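Local coordinates for protein ATP phosphoribosyltransferase regulatory subunit (Bacillus halodurans, PDB 3OD1) that probably serves as the regulatory partner of ATP phosphoribosyltransferase, required for the first step of histidine biosynthesis and perhaps for its feedback regulation by histidine, at residues Gly166-Gly169 with Tyr170-Leu174; Leu188-Phe191 with Leu192-Lys195; Lys195-Val198 with Gly199-His203. All blocks are in the same frame, centred on the assembly; numbering follows the deposited sequence.

Interaction 1: Gly166-Gly169 with Tyr170-Leu174; sequences GHVG and YVNAL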
loop_
_atom_site.group_PDB
_atom_site.type_symbol
_atom_site.label_atom_id
_atom_site.label_comp_id
_atom_site.label_asym_id
_atom_site.label_seq_id
_atom_site.Cartn_x
_atom_site.Cartn_y
_atom_site.Cartn_z
ATOM N N GLY B 166 28.418 12.308 -2.926
ATOM C CA GLY B 166 29.651 11.761 -3.471
ATOM C C GLY B 166 29.611 11.629 -4.988
ATOM O O GLY B 166 28.657 12.060 -5.642
ATOM N N HIS B 167 30.640 11.030 -5.571
ATOM C CA HIS B 167 30.615 10.837 -7.010
ATOM C C HIS B 167 31.375 9.581 -7.432
ATOM O O HIS B 167 32.579 9.475 -7.222
ATOM C CB HIS B 167 31.171 12.074 -7.723
ATOM C CG HIS B 167 30.822 12.131 -9.176
ATOM N ND1 HIS B 167 31.047 11.077 -10.033
ATOM C CD2 HIS B 167 30.263 13.112 -9.923
ATOM C CE1 HIS B 167 30.642 11.405 -11.247
ATOM N NE2 HIS B 167 30.154 12.632 -11.205
ATOM N N VAL B 168 30.659 8.633 -8.027
ATOM C CA VAL B 168 31.265 7.394 -8.500
ATOM C C VAL B 168 32.410 7.661 -9.479
ATOM O O VAL B 168 33.409 6.940 -9.483
ATOM C CB VAL B 168 30.223 6.485 -9.187
ATOM C CG1 VAL B 168 30.908 5.368 -9.980
ATOM C CG2 VAL B 168 29.282 5.908 -8.161
ATOM N N GLY B 169 32.255 8.691 -10.306
ATOM C CA GLY B 169 33.243 9.000 -11.323
ATOM C C GLY B 169 34.537 9.480 -10.690
ATOM O O GLY B 169 35.635 9.094 -11.112
ATOM N N TYR B 170 34.419 10.328 -9.673
ATOM C CA TYR B 170 35.614 10.802 -8.996
ATOM C C TYR B 170 36.396 9.638 -8.375
ATOM O O TYR B 170 37.596 9.479 -8.623
ATOM C CB TYR B 170 35.292 11.866 -7.948
ATOM C CG TYR B 170 36.545 12.393 -7.293
ATOM C CD1 TYR B 170 37.269 13.426 -7.875
ATOM C CD2 TYR B 170 37.030 11.831 -6.117
ATOM C CE1 TYR B 170 38.434 13.908 -7.296
ATOM C CE2 TYR B 170 38.207 12.307 -5.524
ATOM C CZ TYR B 170 38.898 13.347 -6.126
ATOM O OH TYR B 170 40.053 13.832 -5.559
ATOM N N VAL B 171 35.712 8.829 -7.570
ATOM C CA VAL B 171 36.322 7.667 -6.930
ATOM C C VAL B 171 37.000 6.760 -7.958
ATOM O O VAL B 171 38.182 6.439 -7.832
ATOM C CB VAL B 171 35.282 6.843 -6.129
ATOM C CG1 VAL B 171 35.911 5.570 -5.577
ATOM C CG2 VAL B 171 34.700 7.675 -5.003
ATOM N N ASN B 172 36.256 6.349 -8.979
ATOM C CA ASN B 172 36.819 5.441 -9.983
ATOM C C ASN B 172 38.033 6.028 -10.709
ATOM O O ASN B 172 39.036 5.334 -10.900
ATOM C CB ASN B 172 35.749 4.972 -10.974
ATOM C CG ASN B 172 34.696 4.079 -10.320
ATOM O OD1 ASN B 172 34.774 3.777 -9.127
ATOM N ND2 ASN B 172 33.711 3.651 -11.104
ATOM N N ALA B 173 37.958 7.298 -11.102
ATOM C CA ALA B 173 39.084 7.928 -11.805
ATOM C C ALA B 173 40.347 7.933 -10.953
ATOM O O ALA B 173 41.437 7.613 -11.439
ATOM C CB ALA B 173 38.736 9.349 -12.245
ATOM N N LEU B 174 40.201 8.297 -9.684
ATOM C CA LEU B 174 41.339 8.357 -8.778
ATOM C C LEU B 174 41.932 6.978 -8.523
ATOM O O LEU B 174 43.140 6.779 -8.667
ATOM C CB LEU B 174 40.951 9.007 -7.449
ATOM C CG LEU B 174 42.074 9.061 -6.405
ATOM C CD1 LEU B 174 43.320 9.806 -6.940
ATOM C CD2 LEU B 174 41.576 9.684 -5.104
#
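The shortest sound polar bond between these two segments runs from A173 N to G169 O, 2.9 Å long, and it belongs to the first turn of helix 168-179. Just ahead of it, N172 N reaches V168 O at 3.0 Å, while V171 N meets H167 O almost along the C=O axis. The turn is thus started by H167, which is the N-cap and acts through its ring as well as its carbonyl. Its CG stands anti to the backbone N (chi1 -163°), which swings the imidazole round beside the helix start, where H167 ND1 accepts G169 N at 2.7 Å. The donor lies in the ring plane, only 6° out of it, although the N-H points less directly, at 137°. The other nitrogen, NE2, is hydrogen-bonded to E248 OE1 on helix 240-258, so the ring is fixed at both nitrogens, an arrangement consistent with a proton on NE2. G169 has no side chain, which lets CE1 of the imidazole lie close to its CA. A phenylalanine in place of H167 would probably leave the G169 N-H and the E248 carboxylate without these ring partners and the helix start without its side-chain cap. Further along, N172 carries its CG beside its own backbone N, folding the amide back so that CG sits 3.2 Å from V168 O and ND2 lies 3.5 Å from V168 CG1, the two side chains running alongside each other. Y170 turns in to the buried side, where its OH bonds A233 O. The whole is a side-chain-capped strand-to-helix junction, where strand 162-167 of the mixed sheet, part of the region related to histidyl-tRNA synthetase, passes directly into a helix.

Interaction 2: Leu188-Phe191 with Leu192-Lys195; sequences LRRF and LYEK
The guanidinium of R190 has the carboxylate oxygen OE2 of E194 at its edge, near its plane, and the ring of Y193 standing beside it. Ring and guanidinium planes are almost perpendicular, 88° apart, and R190 NH1 approaches obliquely, 4.1 Å from Y193 CD2; the two side chains run together in the same direction without stacking. Toward E194 the planes are inclined by 56°, and R190 NH1 stays 4.0 Å from E194 OE2, beyond a salt bridge. The nearer approach is aliphatic: E194 OE2 lies 3.0 Å from R190 CD. This follows from the shape of the arginine, whose CG is anti to the backbone N (chi1 169°) but whose chain then bends at its second and third torsions, so that the methylenes pass the carboxylate before the charged end does. E194 instead extends straight beyond CG. Underneath, the last turn of helix 182-193 is held by Y193 N to R189 O at 2.8 Å and E194 N to R190 O at 3.0 Å, with L192 N to L188 O a weak bond. K195, with positive phi, is the C-prime residue of a Schellman motif: its N bonds L192 O at 2.8 Å, and the next N-H, that of N196, turns back to F191 O. The buried flank has other partners. R189 makes its salt bridge with D186, and L192 packs on L220. On the exposed flank, therefore, R190 and E194 form a pair of opposite charges too far apart to bond directly; any attraction is likely to be modest and screened by solvent.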
loop_
_atom_site.group_PDB
_atom_site.type_symbol
_atom_site.label_atom_id
_atom_site.label_comp_id
_atom_site.label_asym_id
_atom_site.label_seq_id
_atom_site.Cartn_x
_atom_site.Cartn_y
_atom_site.Cartn_z
ATOM N N LEU B 188 40.167 -1.731 -3.285
ATOM C CA LEU B 188 40.092 -0.441 -2.601
ATOM C C LEU B 188 38.642 0.031 -2.432
ATOM O O LEU B 188 38.249 0.459 -1.348
ATOM C CB LEU B 188 40.918 0.618 -3.340
ATOM C CG LEU B 188 42.417 0.647 -3.027
ATOM C CD1 LEU B 188 43.194 1.482 -4.051
ATOM C CD2 LEU B 188 42.655 1.159 -1.614
ATOM N N ARG B 189 37.857 -0.054 -3.506
ATOM C CA ARG B 189 36.460 0.387 -3.498
ATOM C C ARG B 189 35.641 -0.363 -2.447
ATOM O O ARG B 189 34.716 0.192 -1.846
ATOM C CB ARG B 189 35.825 0.169 -4.876
ATOM C CG ARG B 189 35.014 1.353 -5.399
ATOM C CD ARG B 189 34.221 0.980 -6.652
ATOM N NE ARG B 189 34.930 0.013 -7.487
ATOM C CZ ARG B 189 35.842 0.333 -8.398
ATOM N NH1 ARG B 189 36.167 1.601 -8.605
ATOM N NH2 ARG B 189 36.436 -0.616 -9.104
ATOM N N ARG B 190 35.975 -1.636 -2.251
ATOM C CA ARG B 190 35.301 -2.481 -1.274
ATOM C C ARG B 190 35.477 -1.932 0.142
ATOM O O ARG B 190 34.522 -1.892 0.920
ATOM C CB ARG B 190 35.845 -3.902 -1.356
ATOM C CG ARG B 190 35.398 -4.799 -0.222
ATOM C CD ARG B 190 34.003 -5.264 -0.460
ATOM N NE ARG B 190 33.870 -5.836 -1.794
ATOM C CZ ARG B 190 32.721 -6.279 -2.291
ATOM N NH1 ARG B 190 31.615 -6.207 -1.553
ATOM N NH2 ARG B 190 32.682 -6.787 -3.519
ATOM N N PHE B 191 36.692 -1.493 0.470
ATOM C CA PHE B 191 36.932 -0.867 1.773
ATOM C C PHE B 191 36.029 0.352 1.975
ATOM O O PHE B 191 35.459 0.537 3.051
ATOM C CB PHE B 191 38.400 -0.478 1.955
ATOM C CG PHE B 191 39.310 -1.648 2.193
ATOM C CD1 PHE B 191 39.273 -2.334 3.394
ATOM C CD2 PHE B 191 40.200 -2.065 1.214
ATOM C CE1 PHE B 191 40.108 -3.415 3.620
ATOM C CE2 PHE B 191 41.043 -3.149 1.431
ATOM C CZ PHE B 191 40.995 -3.825 2.632
ATOM N N LEU B 192 35.903 1.176 0.938
ATOM C CA LEU B 192 35.063 2.375 1.003
ATOM C C LEU B 192 33.596 1.996 1.131
ATOM O O LEU B 192 32.862 2.561 1.938
ATOM C CB LEU B 192 35.265 3.252 -0.239
ATOM C CG LEU B 192 36.688 3.788 -0.440
ATOM C CD1 LEU B 192 36.863 4.389 -1.831
ATOM C CD2 LEU B 192 37.031 4.810 0.642
ATOM N N TYR B 193 33.176 1.035 0.322
ATOM C CA TYR B 193 31.805 0.555 0.349
ATOM C C TYR B 193 31.407 0.100 1.753
ATOM O O TYR B 193 30.290 0.355 2.219
ATOM C CB TYR B 193 31.670 -0.592 -0.650
ATOM C CG TYR B 193 30.348 -1.305 -0.615
ATOM C CD1 TYR B 193 29.181 -0.668 -1.022
ATOM C CD2 TYR B 193 30.270 -2.632 -0.206
ATOM C CE1 TYR B 193 27.960 -1.335 -1.002
ATOM C CE2 TYR B 193 29.069 -3.303 -0.181
ATOM C CZ TYR B 193 27.914 -2.654 -0.575
ATOM O OH TYR B 193 26.719 -3.336 -0.550
ATOM N N GLU B 194 32.331 -0.559 2.439
ATOM C CA GLU B 194 32.054 -1.053 3.781
ATOM C C GLU B 194 32.464 -0.034 4.838
ATOM O O GLU B 194 32.405 -0.312 6.036
ATOM C CB GLU B 194 32.761 -2.388 4.001
ATOM C CG GLU B 194 32.221 -3.486 3.102
ATOM C CD GLU B 194 33.129 -4.688 3.048
ATOM O OE1 GLU B 194 34.118 -4.711 3.809
ATOM O OE2 GLU B 194 32.853 -5.608 2.245
ATOM N N LYS B 195 32.876 1.145 4.376
ATOM C CA LYS B 195 33.269 2.248 5.257
ATOM C C LYS B 195 34.350 1.837 6.253
ATOM O O LYS B 195 34.403 2.315 7.386
ATOM C CB LYS B 195 32.043 2.848 5.952
ATOM C CG LYS B 195 31.017 3.330 4.941
ATOM C CD LYS B 195 29.811 3.927 5.603
ATOM C CE LYS B 195 28.685 4.112 4.600
ATOM N NZ LYS B 195 29.035 5.053 3.513
#

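Interaction 3: Lys195-Val198 with Gly199-His203; sequences KNYV and GYREH
This is a helix N-cap at the surface of the protein, where the chain leaves helix 182-193 and starts helix 197-206, with N196 closing the first turn on G199 and Y200. N196 OD1 accepts G199 N at 2.8 Å in a nearly straight bond (164°), and the main-chain O of N196 takes Y200 N at 2.9 Å. The G199 N-H does not approach N196 OD1 on a lone pair; its nitrogen lies well above the plane of the amide, 56° out of it. What brings the amide there is the first torsion, chi1 -175°, which sets CG anti to the backbone N and beside the carbonyl carbon, so that side chain and carbonyl reach the same turn. The absence of a CB at G199 matters for this geometry, since a CB there would run into the amide ND2 of N196. Two further bonds carry the helix onward, R201 N to Y197 O at 2.8 Å and E202 N to V198 O at 3.1 Å. R201 also lays its chain against the first of these acceptors, with CG 3.3 Å from Y197 O, before running out extended to its NE. On the inward side Y200 places CB 3.3 Å from N196 O and sends its ring toward helices 182-193 and 211-220, its OH hydrogen-bonded to L217 O and its ring touching L188, F191 and L192. The hydroxyl of Y197 is tied instead to T270 OG1. With glycine at the third helical position, no side chain returns a bond to the N196 backbone; the arrangement is an asparagine N-cap without the reciprocal half of a capping box, and it follows directly on a Schellman motif in a tight helix-to-helix turn.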
loop_
_atom_site.group_PDB
_atom_site.type_symbol
_atom_site.label_atom_id
_atom_site.label_comp_id
_atom_site.label_asym_id
_atom_site.label_seq_id
_atom_site.Cartn_x
_atom_site.Cartn_y
_atom_site.Cartn_z
ATOM N N LYS B 195 32.876 1.145 4.376
ATOM C CA LYS B 195 33.269 2.248 5.257
ATOM C C LYS B 195 34.350 1.837 6.253
ATOM O O LYS B 195 34.403 2.315 7.386
ATOM C CB LYS B 195 32.043 2.848 5.952
ATOM C CG LYS B 195 31.017 3.330 4.941
ATOM C CD LYS B 195 29.811 3.927 5.603
ATOM C CE LYS B 195 28.685 4.112 4.600
ATOM N NZ LYS B 195 29.035 5.053 3.513
ATOM N N ASN B 196 35.226 0.953 5.796
ATOM C CA ASN B 196 36.342 0.485 6.595
ATOM C C ASN B 196 37.633 1.265 6.281
ATOM O O ASN B 196 38.496 0.783 5.536
ATOM C CB ASN B 196 36.529 -1.014 6.348
ATOM C CG ASN B 196 37.597 -1.620 7.222
ATOM O OD1 ASN B 196 38.204 -0.938 8.050
ATOM N ND2 ASN B 196 37.839 -2.910 7.043
ATOM N N TYR B 197 37.760 2.466 6.843
ATOM C CA TYR B 197 38.937 3.304 6.599
ATOM C C TYR B 197 40.186 2.675 7.202
ATOM O O TYR B 197 41.286 2.807 6.663
ATOM C CB TYR B 197 38.758 4.707 7.188
ATOM C CG TYR B 197 37.639 5.541 6.590
ATOM C CD1 TYR B 197 36.755 5.008 5.655
ATOM C CD2 TYR B 197 37.466 6.873 6.975
ATOM C CE1 TYR B 197 35.729 5.786 5.122
ATOM C CE2 TYR B 197 36.455 7.651 6.448
ATOM C CZ TYR B 197 35.585 7.105 5.528
ATOM O OH TYR B 197 34.578 7.892 5.021
ATOM N N VAL B 198 40.015 2.005 8.334
ATOM C CA VAL B 198 41.133 1.356 9.000
ATOM C C VAL B 198 41.754 0.327 8.064
ATOM O O VAL B 198 42.963 0.330 7.835
ATOM C CB VAL B 198 40.687 0.686 10.319
ATOM C CG1 VAL B 198 41.829 -0.100 10.934
ATOM C CG2 VAL B 198 40.172 1.737 11.295
ATOM N N GLY B 199 40.916 -0.549 7.517
ATOM C CA GLY B 199 41.368 -1.554 6.572
ATOM C C GLY B 199 41.928 -0.913 5.315
ATOM O O GLY B 199 42.925 -1.372 4.755
ATOM N N TYR B 200 41.279 0.163 4.885
ATOM C CA TYR B 200 41.671 0.903 3.695
ATOM C C TYR B 200 43.074 1.489 3.831
ATOM O O TYR B 200 43.900 1.342 2.924
ATOM C CB TYR B 200 40.648 2.004 3.423
ATOM C CG TYR B 200 40.952 2.915 2.256
ATOM C CD1 TYR B 200 40.294 2.763 1.041
ATOM C CD2 TYR B 200 41.866 3.953 2.380
ATOM C CE1 TYR B 200 40.548 3.608 -0.020
ATOM C CE2 TYR B 200 42.131 4.801 1.324
ATOM C CZ TYR B 200 41.471 4.622 0.128
ATOM O OH TYR B 200 41.731 5.473 -0.919
ATOM N N ARG B 201 43.351 2.145 4.957
ATOM C CA ARG B 201 44.689 2.693 5.199
ATOM C C ARG B 201 45.735 1.580 5.244
ATOM O O ARG B 201 46.814 1.709 4.673
ATOM C CB ARG B 201 44.739 3.507 6.499
ATOM C CG ARG B 201 43.905 4.775 6.494
ATOM C CD ARG B 201 43.865 5.400 7.890
ATOM N NE ARG B 201 42.700 6.261 8.097
ATOM C CZ ARG B 201 42.609 7.512 7.650
ATOM N NH1 ARG B 201 43.611 8.045 6.960
ATOM N NH2 ARG B 201 41.514 8.225 7.884
ATOM N N GLU B 202 45.402 0.488 5.924
ATOM C CA GLU B 202 46.315 -0.639 6.060
ATOM C C GLU B 202 46.637 -1.223 4.687
ATOM O O GLU B 202 47.787 -1.542 4.390
ATOM C CB GLU B 202 45.701 -1.715 6.960
ATOM C CG GLU B 202 46.715 -2.650 7.605
ATOM C CD GLU B 202 47.457 -2.002 8.769
ATOM O OE1 GLU B 202 48.655 -2.310 8.961
ATOM O OE2 GLU B 202 46.841 -1.186 9.491
ATOM N N HIS B 203 45.612 -1.347 3.851
ATOM C CA HIS B 203 45.761 -1.933 2.527
ATOM C C HIS B 203 46.622 -1.071 1.612
ATOM O O HIS B 203 47.431 -1.584 0.835
ATOM C CB HIS B 203 44.393 -2.156 1.884
ATOM C CG HIS B 203 44.457 -2.895 0.586
ATOM N ND1 HIS B 203 44.071 -2.332 -0.613
ATOM C CD2 HIS B 203 44.878 -4.149 0.294
ATOM C CE1 HIS B 203 44.241 -3.211 -1.583
ATOM N NE2 HIS B 203 44.730 -4.322 -1.060
#

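From the N terminus the three contacts lie in series, each closing a short turn rather than a long loop, and none crosses another. Interaction 1 takes strand 162-167 of the mixed sheet into helix 168-179; interaction 2 ends the following helix, 182-193; interaction 3, which shares K195 with it, starts helix 197-206. The first two touch through a weak hydrogen bond between N172 OD1 and R189 NH1 and through V171 against L192, so consecutive helices lie against each other. Interactions 2 and 3 are closer, their centres about 8 Å apart, with the F191 ring lying against G199, Y200 and H203. Interactions 1 and 3 do not touch, and helix 182-193 joins the two.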